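Local coordinates for protein putative drug/sodium antiporter (Escherichia coli, PDB 4Z3N) that is a membrane transporter of the MATE family that probably exports the genotoxin colibactin or its precursor, most likely by cation antiport, at residues A[109-114]-A[250-255]; A[86-91]-A[168-173]; A[152-157]-A[208-213]; A[182-187]-A[226-231]. All blocks are in the same frame, centred on the assembly; numbering follows the deposited sequence.

Contact 1. Residues A[109-114]-A[250-255]; sequences QRILSV and WKIYRE
Val-114 packs its CG2 methyl over one face of the Tyr-253 ring. CG2 lies 3.8 Å from the Tyr-253 ring centroid and 25° off the normal, a CH-pi contact. The methyl is displaced toward the hydroxyl side, so its nearest ring atom is Tyr-253 CZ. The other methyl, Val-114 CG1, meets the ring at Tyr-253 CE1, 3.9 Å away. Ile-252 supplies the second apolar partner. Its CG2 touches Val-114 CG2 at 3.9 Å. Its CG1 is anti to the backbone N (chi1 -164°) and the chain runs on straight, which carries Ile-252 CD1 forward to the other helix. There CD1 meets Arg-110 CB and, at 4.2 Å, Ile-111 CG1. At the exposed border, the extended Arg-110 chain crosses that of Lys-251 at about a right angle. Arg-110 NH1 stands 4.1 Å from Lys-251 NZ, two like charges with Arg-107 also close to the lysine.

Further out, Ile-111 rests on Met-92 and Leu-95 of helix 75-101. Glu-255 makes a salt bridge to Arg-98 of that same helix. Tyr-253 also touches Ile-117 and Ile-118, further along the helix that carries Val-114.

The two helices cross steeply, at -70°, with their axes 10.6 Å apart. No hydrogen bond joins the segments. Their adhesion is apolar, and the basic groups at that border probably add no attraction between them.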
loop_
_atom_site.group_PDB
_atom_site.type_symbol
_atom_site.label_atom_id
_atom_site.label_comp_id
_atom_site.label_asym_id
_atom_site.label_seq_id
_atom_site.Cartn_x
_atom_site.Cartn_y
_atom_site.Cartn_z
ATOM N N GLN A 109 -15.236 18.188 -10.507
ATOM C CA GLN A 109 -14.245 18.723 -11.426
ATOM C C GLN A 109 -13.237 19.591 -10.666
ATOM O O GLN A 109 -12.059 19.642 -11.026
ATOM C CB GLN A 109 -14.899 19.522 -12.554
ATOM C CG GLN A 109 -14.118 19.426 -13.868
ATOM C CD GLN A 109 -14.004 20.755 -14.595
ATOM O OE1 GLN A 109 -14.874 21.623 -14.466
ATOM N NE2 GLN A 109 -12.922 20.924 -15.360
ATOM N N ARG A 110 -13.706 20.263 -9.617
ATOM C CA ARG A 110 -12.821 20.952 -8.680
ATOM C C ARG A 110 -11.741 20.012 -8.138
ATOM O O ARG A 110 -10.553 20.358 -8.076
ATOM C CB ARG A 110 -13.611 21.509 -7.493
ATOM C CG ARG A 110 -14.385 22.790 -7.700
ATOM C CD ARG A 110 -14.924 23.227 -6.333
ATOM N NE ARG A 110 -15.912 24.309 -6.390
ATOM C CZ ARG A 110 -16.779 24.587 -5.413
ATOM N NH1 ARG A 110 -16.795 23.855 -4.301
ATOM N NH2 ARG A 110 -17.639 25.594 -5.548
ATOM N N ILE A 111 -12.185 18.828 -7.722
ATOM C CA ILE A 111 -11.364 17.902 -6.970
ATOM C C ILE A 111 -10.211 17.418 -7.826
ATOM O O ILE A 111 -9.087 17.315 -7.342
ATOM C CB ILE A 111 -12.215 16.710 -6.443
ATOM C CG1 ILE A 111 -12.922 17.115 -5.151
ATOM C CG2 ILE A 111 -11.360 15.487 -6.165
ATOM C CD1 ILE A 111 -14.105 16.227 -4.772
ATOM N N LEU A 112 -10.488 17.138 -9.098
ATOM C CA LEU A 112 -9.450 16.686 -10.019
ATOM C C LEU A 112 -8.410 17.797 -10.115
ATOM O O LEU A 112 -7.198 17.566 -9.995
ATOM C CB LEU A 112 -10.038 16.345 -11.390
ATOM C CG LEU A 112 -9.087 16.270 -12.584
ATOM C CD1 LEU A 112 -7.948 15.331 -12.304
ATOM C CD2 LEU A 112 -9.833 15.807 -13.815
ATOM N N SER A 113 -8.905 19.017 -10.290
ATOM C CA SER A 113 -8.048 20.186 -10.343
ATOM C C SER A 113 -7.122 20.252 -9.134
ATOM O O SER A 113 -5.899 20.226 -9.286
ATOM C CB SER A 113 -8.894 21.447 -10.446
ATOM O OG SER A 113 -9.562 21.452 -11.685
ATOM N N VAL A 114 -7.719 20.363 -7.948
ATOM C CA VAL A 114 -6.987 20.374 -6.690
ATOM C C VAL A 114 -6.135 19.117 -6.525
ATOM O O VAL A 114 -5.051 19.170 -5.945
ATOM C CB VAL A 114 -7.949 20.514 -5.496
ATOM C CG1 VAL A 114 -7.330 19.958 -4.220
ATOM C CG2 VAL A 114 -8.337 21.961 -5.311
ATOM N N TRP A 250 -9.274 27.140 0.708
ATOM C CA TRP A 250 -8.357 26.234 1.395
ATOM C C TRP A 250 -9.098 25.077 2.066
ATOM O O TRP A 250 -8.474 24.082 2.444
ATOM C CB TRP A 250 -7.512 26.999 2.426
ATOM C CG TRP A 250 -6.582 26.135 3.277
ATOM C CD1 TRP A 250 -6.743 25.818 4.602
ATOM C CD2 TRP A 250 -5.360 25.489 2.864
ATOM N NE1 TRP A 250 -5.704 25.024 5.036
ATOM C CE2 TRP A 250 -4.848 24.805 3.994
ATOM C CE3 TRP A 250 -4.658 25.426 1.656
ATOM C CZ2 TRP A 250 -3.659 24.066 3.945
ATOM C CZ3 TRP A 250 -3.478 24.685 1.611
ATOM C CH2 TRP A 250 -2.991 24.017 2.751
ATOM N N LYS A 251 -10.418 25.182 2.205
ATOM C CA LYS A 251 -11.163 24.107 2.858
ATOM C C LYS A 251 -10.962 22.814 2.073
ATOM O O LYS A 251 -10.783 21.736 2.651
ATOM C CB LYS A 251 -12.660 24.436 2.986
ATOM C CG LYS A 251 -13.481 24.241 1.705
ATOM C CD LYS A 251 -14.957 23.971 2.006
ATOM C CE LYS A 251 -15.885 24.495 0.897
ATOM N NZ LYS A 251 -15.703 23.780 -0.396
ATOM N N ILE A 252 -10.970 22.928 0.752
ATOM C CA ILE A 252 -10.943 21.749 -0.097
ATOM C C ILE A 252 -9.521 21.184 -0.276
ATOM O O ILE A 252 -9.357 19.987 -0.487
ATOM C CB ILE A 252 -11.568 22.048 -1.465
ATOM C CG1 ILE A 252 -11.887 20.744 -2.186
ATOM C CG2 ILE A 252 -10.658 22.968 -2.284
ATOM C CD1 ILE A 252 -12.551 20.948 -3.499
ATOM N N TYR A 253 -8.507 22.044 -0.207
ATOM C CA TYR A 253 -7.129 21.585 -0.092
ATOM C C TYR A 253 -6.950 20.869 1.235
ATOM O O TYR A 253 -6.254 19.858 1.319
ATOM C CB TYR A 253 -6.135 22.751 -0.211
ATOM C CG TYR A 253 -5.959 23.196 -1.641
ATOM C CD1 TYR A 253 -5.035 22.572 -2.467
ATOM C CD2 TYR A 253 -6.748 24.206 -2.182
ATOM C CE1 TYR A 253 -4.886 22.951 -3.787
ATOM C CE2 TYR A 253 -6.611 24.593 -3.502
ATOM C CZ TYR A 253 -5.675 23.961 -4.302
ATOM O OH TYR A 253 -5.518 24.336 -5.618
ATOM N N ARG A 254 -7.594 21.395 2.268
ATOM C CA ARG A 254 -7.521 20.822 3.600
ATOM C C ARG A 254 -8.154 19.422 3.654
ATOM O O ARG A 254 -7.562 18.483 4.184
ATOM C CB ARG A 254 -8.198 21.769 4.595
ATOM C CG ARG A 254 -8.239 21.291 6.038
ATOM C CD ARG A 254 -8.560 22.466 6.918
ATOM N NE ARG A 254 -8.934 22.108 8.279
ATOM C CZ ARG A 254 -9.421 22.982 9.159
ATOM N NH1 ARG A 254 -9.587 24.252 8.804
ATOM N NH2 ARG A 254 -9.744 22.595 10.393
ATOM N N GLU A 255 -9.352 19.289 3.099
ATOM C CA GLU A 255 -10.042 18.015 3.103
ATOM C C GLU A 255 -9.240 16.947 2.346
ATOM O O GLU A 255 -9.147 15.793 2.782
ATOM C CB GLU A 255 -11.435 18.175 2.492
ATOM C CG GLU A 255 -12.232 16.883 2.388
ATOM C CD GLU A 255 -12.445 16.198 3.740
ATOM O OE1 GLU A 255 -13.306 16.682 4.514
ATOM O OE2 GLU A 255 -11.762 15.175 4.016
#

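Contact 2. Residues A[86-91]-A[168-173]; sequences NGIQIG and IGVMMG
Gln-89 and Gly-173 bring the two helices together: their CA atoms are 4.1 Å apart where the axes, running roughly parallel at a crossing angle of -30°, approach to 7.3 Å. Gly-169 and Gly-173 sit one turn apart on the face that meets helix 75-101. With no side chains there, backbone meets backbone. Gly-169 O receives a CA-H...O contact from Gln-89 CA at 3.5 Å. One turn later Gly-173 CA lies against the carbonyl oxygen of Gln-89.

The Gln-89 side chain leaves with CG anti to the backbone N (chi1 -178°) and passes across Gly-173, CG lying 3.5 Å from Gly-173 N. Its amide then crosses Met-172 at a slant. Gln-89 CD is 3.7 Å from Met-172 CB, and the bent methionine chain brings CE to 3.7 Å from Gln-89 NE2. The polar end is not left to this packing, since NE2 is hydrogen-bonded to Gln-176 OE1. Beyond Gly-169, Ile-88 CG2 packs on Val-170, 3.8 Å from its CG2. Val-170 also packs on Leu-112, Ile-116 and Ala-119 of helix 107-132, and Ile-88 on Ala-119.

A glycine pair spaced GxxxG, a close right-handed crossing and a CA-H...O contact together are characteristic of glycine-mediated packing, here between two predicted transmembrane helices in the N-terminal half of this MATE transporter.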
loop_
_atom_site.group_PDB
_atom_site.type_symbol
_atom_site.label_atom_id
_atom_site.label_comp_id
_atom_site.label_asym_id
_atom_site.label_seq_id
_atom_site.Cartn_x
_atom_site.Cartn_y
_atom_site.Cartn_z
ATOM N N ASN A 86 0.346 7.063 -3.256
ATOM C CA ASN A 86 -0.767 6.320 -2.704
ATOM C C ASN A 86 -1.666 7.213 -1.854
ATOM O O ASN A 86 -2.888 7.042 -1.832
ATOM C CB ASN A 86 -0.259 5.139 -1.873
ATOM C CG ASN A 86 -1.348 4.136 -1.581
ATOM O OD1 ASN A 86 -1.722 3.910 -0.423
ATOM N ND2 ASN A 86 -1.891 3.546 -2.639
ATOM N N GLY A 87 -1.034 8.145 -1.147
ATOM C CA GLY A 87 -1.726 9.096 -0.312
ATOM C C GLY A 87 -2.528 10.035 -1.179
ATOM O O GLY A 87 -3.654 10.414 -0.831
ATOM N N ILE A 88 -1.948 10.408 -2.318
ATOM C CA ILE A 88 -2.648 11.242 -3.301
ATOM C C ILE A 88 -3.845 10.494 -3.857
ATOM O O ILE A 88 -4.897 11.068 -4.086
ATOM C CB ILE A 88 -1.723 11.673 -4.451
ATOM C CG1 ILE A 88 -0.687 12.677 -3.922
ATOM C CG2 ILE A 88 -2.532 12.254 -5.612
ATOM C CD1 ILE A 88 0.254 13.220 -4.957
ATOM N N GLN A 89 -3.681 9.194 -4.052
ATOM C CA GLN A 89 -4.750 8.394 -4.612
ATOM C C GLN A 89 -5.992 8.370 -3.710
ATOM O O GLN A 89 -7.103 8.531 -4.203
ATOM C CB GLN A 89 -4.257 6.975 -4.886
ATOM C CG GLN A 89 -5.300 6.105 -5.504
ATOM C CD GLN A 89 -4.973 4.637 -5.411
ATOM O OE1 GLN A 89 -3.841 4.254 -5.125
ATOM N NE2 GLN A 89 -5.971 3.798 -5.652
ATOM N N ILE A 90 -5.791 8.181 -2.406
ATOM C CA ILE A 90 -6.881 7.973 -1.456
ATOM C C ILE A 90 -7.563 9.325 -1.196
ATOM O O ILE A 90 -8.784 9.414 -1.112
ATOM C CB ILE A 90 -6.366 7.321 -0.115
ATOM C CG1 ILE A 90 -5.887 5.889 -0.350
ATOM C CG2 ILE A 90 -7.460 7.251 0.951
ATOM C CD1 ILE A 90 -6.995 4.927 -0.803
ATOM N N GLY A 91 -6.772 10.383 -1.103
ATOM C CA GLY A 91 -7.321 11.718 -1.035
ATOM C C GLY A 91 -8.234 11.952 -2.229
ATOM O O GLY A 91 -9.364 12.446 -2.102
ATOM N N ILE A 168 0.012 9.440 -11.728
ATOM C CA ILE A 168 -0.654 8.139 -11.676
ATOM C C ILE A 168 -1.515 7.978 -10.431
ATOM O O ILE A 168 -2.591 7.386 -10.485
ATOM C CB ILE A 168 0.377 7.003 -11.733
ATOM C CG1 ILE A 168 1.006 6.965 -13.128
ATOM C CG2 ILE A 168 -0.257 5.666 -11.370
ATOM C CD1 ILE A 168 2.008 5.872 -13.324
ATOM N N GLY A 169 -1.032 8.496 -9.305
ATOM C CA GLY A 169 -1.836 8.574 -8.097
ATOM C C GLY A 169 -3.156 9.304 -8.310
ATOM O O GLY A 169 -4.225 8.769 -8.016
ATOM N N VAL A 170 -3.083 10.527 -8.832
ATOM C CA VAL A 170 -4.280 11.280 -9.219
ATOM C C VAL A 170 -5.256 10.449 -10.087
ATOM O O VAL A 170 -6.456 10.363 -9.788
ATOM C CB VAL A 170 -3.908 12.559 -9.997
ATOM C CG1 VAL A 170 -5.172 13.271 -10.525
ATOM C CG2 VAL A 170 -3.085 13.484 -9.136
ATOM N N MET A 171 -4.726 9.845 -11.148
ATOM C CA MET A 171 -5.510 9.064 -12.087
ATOM C C MET A 171 -6.144 7.842 -11.429
ATOM O O MET A 171 -7.354 7.593 -11.588
ATOM C CB MET A 171 -4.636 8.636 -13.262
ATOM C CG MET A 171 -4.060 9.798 -14.069
ATOM S SD MET A 171 -5.308 10.829 -14.888
ATOM C CE MET A 171 -5.965 11.771 -13.518
ATOM N N MET A 172 -5.324 7.086 -10.699
ATOM C CA MET A 172 -5.804 5.962 -9.904
ATOM C C MET A 172 -6.929 6.429 -8.994
ATOM O O MET A 172 -7.982 5.793 -8.926
ATOM C CB MET A 172 -4.678 5.358 -9.067
ATOM C CG MET A 172 -3.562 4.677 -9.863
ATOM S SD MET A 172 -3.942 2.954 -10.205
ATOM C CE MET A 172 -4.175 2.328 -8.539
ATOM N N GLY A 173 -6.702 7.549 -8.310
ATOM C CA GLY A 173 -7.688 8.117 -7.406
ATOM C C GLY A 173 -8.950 8.574 -8.123
ATOM O O GLY A 173 -10.066 8.452 -7.607
#

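Contact 3. Residues A[152-157]-A[208-213]; sequences TEFYYY and FGVKGV
Phe-154 and Lys-211 carry most of the apolar contact. Their side chains cross at about a right angle, with Phe-154 CZ 3.9 Å from Lys-211 CG. Val-210 CG1 adds a looser touch, 4.3 Å from the same Phe-154 CZ. The phenyl ring also packs on Ile-68 and Val-71. The aliphatic part of Lys-211 also passes Tyr-157, its CD 4.4 Å from Tyr-157 CE2. Beyond CD, the bend at chi3 (-58°) leads the ammonium end away from the tyrosine ring.

The polar interactions stay mainly within 152-157. Tyr-157 OH donates to Glu-153 OE2 at 2.6 Å, meeting the carboxylate on its anti side and 16° out of its plane. This bond ties the two side chains together one turn apart. Lys-211 NZ is 4.6 Å from Glu-153 OE2. That is too far for a salt bridge, but the opposite charges probably attract.

The helix axes are 12.5 Å apart and run nearly parallel, so long side chains must span the gap. A bound monoolein touches Tyr-157. Tyrosine, glutamate and lysine near the beginnings of two predicted transmembrane helices, beside a lipid, are consistent with the interfacial zone of a membrane protein.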
loop_
_atom_site.group_PDB
_atom_site.type_symbol
_atom_site.label_atom_id
_atom_site.label_comp_id
_atom_site.label_asym_id
_atom_site.label_seq_id
_atom_site.Cartn_x
_atom_site.Cartn_y
_atom_site.Cartn_z
ATOM N N THR A 152 24.328 7.777 -7.223
ATOM C CA THR A 152 23.864 9.148 -7.455
ATOM C C THR A 152 23.116 9.312 -8.776
ATOM O O THR A 152 22.167 10.082 -8.864
ATOM C CB THR A 152 25.033 10.156 -7.454
ATOM O OG1 THR A 152 25.765 10.055 -6.228
ATOM C CG2 THR A 152 24.514 11.578 -7.622
ATOM N N GLU A 153 23.561 8.601 -9.805
ATOM C CA GLU A 153 22.963 8.715 -11.130
ATOM C C GLU A 153 21.526 8.185 -11.127
ATOM O O GLU A 153 20.603 8.780 -11.691
ATOM C CB GLU A 153 23.819 7.966 -12.152
ATOM C CG GLU A 153 23.382 8.141 -13.599
ATOM C CD GLU A 153 24.287 7.394 -14.585
ATOM O OE1 GLU A 153 25.140 6.583 -14.136
ATOM O OE2 GLU A 153 24.149 7.627 -15.813
ATOM N N PHE A 154 21.356 7.059 -10.461
ATOM C CA PHE A 154 20.072 6.412 -10.343
ATOM C C PHE A 154 19.120 7.164 -9.413
ATOM O O PHE A 154 17.911 7.209 -9.644
ATOM C CB PHE A 154 20.305 4.982 -9.869
ATOM C CG PHE A 154 20.692 4.038 -10.988
ATOM C CD1 PHE A 154 19.733 3.685 -11.943
ATOM C CD2 PHE A 154 21.989 3.515 -11.068
ATOM C CE1 PHE A 154 20.087 2.863 -12.986
ATOM C CE2 PHE A 154 22.389 2.669 -12.061
ATOM C CZ PHE A 154 21.450 2.328 -13.041
ATOM N N TYR A 155 19.687 7.773 -8.374
ATOM C CA TYR A 155 18.938 8.658 -7.506
ATOM C C TYR A 155 18.353 9.819 -8.321
ATOM O O TYR A 155 17.171 10.153 -8.212
ATOM C CB TYR A 155 19.830 9.171 -6.375
ATOM C CG TYR A 155 19.208 10.280 -5.531
ATOM C CD1 TYR A 155 18.314 9.992 -4.502
ATOM C CD2 TYR A 155 19.534 11.611 -5.751
ATOM C CE1 TYR A 155 17.765 10.999 -3.728
ATOM C CE2 TYR A 155 18.986 12.621 -4.984
ATOM C CZ TYR A 155 18.106 12.309 -3.976
ATOM O OH TYR A 155 17.558 13.317 -3.221
ATOM N N TYR A 156 19.196 10.411 -9.152
ATOM C CA TYR A 156 18.808 11.497 -10.034
ATOM C C TYR A 156 17.750 11.087 -11.077
ATOM O O TYR A 156 16.800 11.813 -11.327
ATOM C CB TYR A 156 20.056 12.031 -10.732
ATOM C CG TYR A 156 20.887 13.011 -9.921
ATOM C CD1 TYR A 156 20.322 13.791 -8.905
ATOM C CD2 TYR A 156 22.239 13.178 -10.199
ATOM C CE1 TYR A 156 21.097 14.701 -8.190
ATOM C CE2 TYR A 156 23.017 14.071 -9.493
ATOM C CZ TYR A 156 22.457 14.832 -8.495
ATOM O OH TYR A 156 23.285 15.712 -7.823
ATOM N N TYR A 157 17.921 9.924 -11.689
ATOM C CA TYR A 157 16.923 9.423 -12.619
ATOM C C TYR A 157 15.596 9.193 -11.885
ATOM O O TYR A 157 14.522 9.474 -12.426
ATOM C CB TYR A 157 17.404 8.130 -13.290
ATOM C CG TYR A 157 18.614 8.296 -14.195
ATOM C CD1 TYR A 157 18.864 9.494 -14.848
ATOM C CD2 TYR A 157 19.497 7.242 -14.404
ATOM C CE1 TYR A 157 19.957 9.643 -15.684
ATOM C CE2 TYR A 157 20.601 7.381 -15.233
ATOM C CZ TYR A 157 20.825 8.584 -15.874
ATOM O OH TYR A 157 21.929 8.726 -16.702
ATOM N N PHE A 208 21.393 -0.687 -23.666
ATOM C CA PHE A 208 21.298 0.202 -22.507
ATOM C C PHE A 208 21.528 -0.478 -21.147
ATOM O O PHE A 208 21.509 0.186 -20.111
ATOM C CB PHE A 208 19.942 0.889 -22.504
ATOM C CG PHE A 208 19.860 2.071 -23.422
ATOM C CD1 PHE A 208 21.013 2.654 -23.920
ATOM C CD2 PHE A 208 18.627 2.614 -23.775
ATOM C CE1 PHE A 208 20.940 3.759 -24.762
ATOM C CE2 PHE A 208 18.550 3.720 -24.608
ATOM C CZ PHE A 208 19.716 4.298 -25.104
ATOM N N GLY A 209 21.740 -1.792 -21.147
ATOM C CA GLY A 209 21.974 -2.533 -19.913
ATOM C C GLY A 209 20.903 -2.449 -18.832
ATOM O O GLY A 209 19.702 -2.473 -19.116
ATOM N N VAL A 210 21.348 -2.368 -17.579
ATOM C CA VAL A 210 20.452 -2.209 -16.433
ATOM C C VAL A 210 19.621 -0.926 -16.521
ATOM O O VAL A 210 18.425 -0.935 -16.224
ATOM C CB VAL A 210 21.235 -2.215 -15.112
ATOM C CG1 VAL A 210 20.369 -1.734 -13.974
ATOM C CG2 VAL A 210 21.763 -3.612 -14.828
ATOM N N LYS A 211 20.258 0.168 -16.938
ATOM C CA LYS A 211 19.561 1.429 -17.176
ATOM C C LYS A 211 18.321 1.211 -18.037
ATOM O O LYS A 211 17.228 1.653 -17.673
ATOM C CB LYS A 211 20.493 2.452 -17.838
ATOM C CG LYS A 211 21.536 3.059 -16.885
ATOM C CD LYS A 211 22.378 4.153 -17.562
ATOM C CE LYS A 211 23.101 3.633 -18.804
ATOM N NZ LYS A 211 24.039 4.646 -19.344
ATOM N N GLY A 212 18.489 0.507 -19.156
ATOM C CA GLY A 212 17.385 0.179 -20.045
ATOM C C GLY A 212 16.190 -0.562 -19.439
ATOM O O GLY A 212 15.043 -0.262 -19.795
ATOM N N VAL A 213 16.426 -1.531 -18.547
ATOM C CA VAL A 213 15.295 -2.215 -17.901
ATOM C C VAL A 213 14.559 -1.231 -16.977
ATOM O O VAL A 213 13.321 -1.195 -16.954
ATOM C CB VAL A 213 15.715 -3.486 -17.090
ATOM C CG1 VAL A 213 16.293 -4.553 -18.003
ATOM C CG2 VAL A 213 16.685 -3.133 -15.997
#

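Contact 4. Residues A[182-187]-A[226-231]; sequences MVIMKA and AYFIYT
Val-183 is the main bump on helix 181-204. Its CG1 enters a hollow formed by Tyr-227, Phe-228 and Thr-231 on helix 209-232. CG1 lies in the plane of both rings and meets them edge-on, 3.9 Å from Tyr-227 CE1 and 4.0 Å from Phe-228 CD1. Thr-231 closes the hollow, its CG2 coming tip to tip with Val-183 CG1 at 3.8 Å.

One turn on, small Ala-187 fits between the two aromatics. Its CA sits over a face of Tyr-227, and its CB is 3.5 Å from Phe-228 CE1. Tyr-227 departs with CG anti to the backbone N (chi1 -168°) and Phe-228 does not (chi1 -79°), which splays the rings around the alanine. Lys-186 borders the outer side, its CB and CD each 3.5 Å from Tyr-227 OH. On the inner side, Ile-184 CA lies at the Phe-228 edge, and Phe-228 also meets the ring of Phe-175.

Thr-231 OG1 donates to Tyr-227 O at 3.0 Å. It approaches from the opposite face of the carbonyl plane to Thr-231 N, so two bonds hold that oxygen and the hydroxyl is turned back to its own helix. No hydrogen bond crosses between the segments, and shape and van der Waals contact hold the antiparallel pair.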
loop_
_atom_site.group_PDB
_atom_site.type_symbol
_atom_site.label_atom_id
_atom_site.label_comp_id
_atom_site.label_asym_id
_atom_site.label_seq_id
_atom_site.Cartn_x
_atom_site.Cartn_y
_atom_site.Cartn_z
ATOM N N MET A 182 -11.995 -1.200 -14.071
ATOM C CA MET A 182 -11.622 -1.922 -15.269
ATOM C C MET A 182 -10.616 -1.087 -16.042
ATOM O O MET A 182 -9.708 -1.612 -16.681
ATOM C CB MET A 182 -12.858 -2.227 -16.114
ATOM C CG MET A 182 -13.794 -3.221 -15.460
ATOM S SD MET A 182 -13.028 -4.840 -15.296
ATOM C CE MET A 182 -12.484 -5.090 -16.995
ATOM N N VAL A 183 -10.770 0.226 -15.955
ATOM C CA VAL A 183 -9.835 1.133 -16.592
ATOM C C VAL A 183 -8.486 1.031 -15.893
ATOM O O VAL A 183 -7.438 1.096 -16.532
ATOM C CB VAL A 183 -10.356 2.570 -16.563
ATOM C CG1 VAL A 183 -9.330 3.525 -17.158
ATOM C CG2 VAL A 183 -11.680 2.635 -17.314
ATOM N N ILE A 184 -8.530 0.841 -14.577
ATOM C CA ILE A 184 -7.328 0.650 -13.786
ATOM C C ILE A 184 -6.716 -0.717 -14.097
ATOM O O ILE A 184 -5.494 -0.841 -14.216
ATOM C CB ILE A 184 -7.617 0.766 -12.280
ATOM C CG1 ILE A 184 -8.011 2.203 -11.926
ATOM C CG2 ILE A 184 -6.417 0.331 -11.472
ATOM C CD1 ILE A 184 -8.337 2.416 -10.464
ATOM N N MET A 185 -7.557 -1.735 -14.266
ATOM C CA MET A 185 -7.039 -3.074 -14.523
ATOM C C MET A 185 -6.440 -3.170 -15.917
ATOM O O MET A 185 -5.436 -3.855 -16.108
ATOM C CB MET A 185 -8.113 -4.152 -14.362
ATOM C CG MET A 185 -7.529 -5.569 -14.496
ATOM S SD MET A 185 -8.716 -6.888 -14.877
ATOM C CE MET A 185 -9.448 -6.246 -16.379
ATOM N N LYS A 186 -7.069 -2.490 -16.883
ATOM C CA LYS A 186 -6.598 -2.475 -18.268
ATOM C C LYS A 186 -5.335 -1.630 -18.408
ATOM O O LYS A 186 -4.385 -2.043 -19.072
ATOM C CB LYS A 186 -7.688 -1.967 -19.207
ATOM C CG LYS A 186 -8.801 -2.982 -19.456
ATOM C CD LYS A 186 -9.931 -2.371 -20.279
ATOM C CE LYS A 186 -11.278 -3.043 -20.001
ATOM N NZ LYS A 186 -12.417 -2.232 -20.541
ATOM N N ALA A 187 -5.313 -0.466 -17.766
ATOM C CA ALA A 187 -4.088 0.325 -17.690
ATOM C C ALA A 187 -2.947 -0.517 -17.142
ATOM O O ALA A 187 -1.838 -0.511 -17.680
ATOM C CB ALA A 187 -4.290 1.552 -16.828
ATOM N N ALA A 226 -0.681 7.594 -20.064
ATOM C CA ALA A 226 -1.302 7.853 -21.350
ATOM C C ALA A 226 -2.698 7.224 -21.436
ATOM O O ALA A 226 -3.664 7.893 -21.801
ATOM C CB ALA A 226 -0.417 7.333 -22.457
ATOM N N TYR A 227 -2.800 5.943 -21.098
ATOM C CA TYR A 227 -4.075 5.234 -21.143
ATOM C C TYR A 227 -5.166 5.956 -20.359
ATOM O O TYR A 227 -6.314 6.047 -20.806
ATOM C CB TYR A 227 -3.917 3.817 -20.597
ATOM C CG TYR A 227 -5.109 2.941 -20.863
ATOM C CD1 TYR A 227 -6.226 2.992 -20.046
ATOM C CD2 TYR A 227 -5.123 2.061 -21.939
ATOM C CE1 TYR A 227 -7.332 2.196 -20.294
ATOM C CE2 TYR A 227 -6.220 1.259 -22.190
ATOM C CZ TYR A 227 -7.320 1.332 -21.362
ATOM O OH TYR A 227 -8.414 0.540 -21.595
ATOM N N PHE A 228 -4.802 6.452 -19.180
ATOM C CA PHE A 228 -5.745 7.124 -18.302
ATOM C C PHE A 228 -6.297 8.395 -18.937
ATOM O O PHE A 228 -7.513 8.589 -19.013
ATOM C CB PHE A 228 -5.085 7.452 -16.968
ATOM C CG PHE A 228 -4.998 6.283 -16.033
ATOM C CD1 PHE A 228 -5.966 5.294 -16.050
ATOM C CD2 PHE A 228 -3.947 6.173 -15.130
ATOM C CE1 PHE A 228 -5.881 4.208 -15.180
ATOM C CE2 PHE A 228 -3.861 5.103 -14.260
ATOM C CZ PHE A 228 -4.825 4.115 -14.285
ATOM N N ILE A 229 -5.401 9.258 -19.392
ATOM C CA ILE A 229 -5.808 10.528 -19.964
ATOM C C ILE A 229 -6.642 10.329 -21.225
ATOM O O ILE A 229 -7.657 11.007 -21.406
ATOM C CB ILE A 229 -4.595 11.418 -20.273
ATOM C CG1 ILE A 229 -3.830 11.735 -18.981
ATOM C CG2 ILE A 229 -5.038 12.712 -20.956
ATOM C CD1 ILE A 229 -2.651 12.679 -19.184
ATOM N N TYR A 230 -6.247 9.396 -22.088
ATOM C CA TYR A 230 -7.064 9.131 -23.274
ATOM C C TYR A 230 -8.442 8.625 -22.876
ATOM O O TYR A 230 -9.439 9.127 -23.374
ATOM C CB TYR A 230 -6.377 8.149 -24.228
ATOM C CG TYR A 230 -5.229 8.802 -24.974
ATOM C CD1 TYR A 230 -5.260 10.164 -25.278
ATOM C CD2 TYR A 230 -4.099 8.071 -25.346
ATOM C CE1 TYR A 230 -4.207 10.777 -25.942
ATOM C CE2 TYR A 230 -3.038 8.679 -26.012
ATOM C CZ TYR A 230 -3.102 10.031 -26.306
ATOM O OH TYR A 230 -2.061 10.639 -26.965
ATOM N N THR A 231 -8.502 7.651 -21.975
ATOM C CA THR A 231 -9.783 7.179 -21.456
ATOM C C THR A 231 -10.579 8.362 -20.939
ATOM O O THR A 231 -11.760 8.535 -21.244
ATOM C CB THR A 231 -9.605 6.154 -20.315
ATOM O OG1 THR A 231 -9.102 4.923 -20.841
ATOM C CG2 THR A 231 -10.930 5.887 -19.615
#

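In the fold
Contacts 1, 2 and 4 form a continuous packed row. The centres of contacts 1 and 2 are 13 Å apart, and Leu-112 CD1 touches Val-170 CG1 at 3.9 Å. Contacts 2 and 4 are 14 Å apart between centres and meet where Ile-184 CD1 reaches Met-172 O at 3.7 Å. Helix 162-177 therefore lies between helices 107-132 and 181-204. Contact 3 stands apart, its centre about 27 Å from that of contact 4 and about 36 Å from that of contact 1. Helix 209-232 nevertheless serves both contacts 3 and 4, near its two ends. A bound monoolein lies about 3 Å from the Tyr-157 side chain; for Met-172 and Phe-228 a bound monoolein is about 9 Å away.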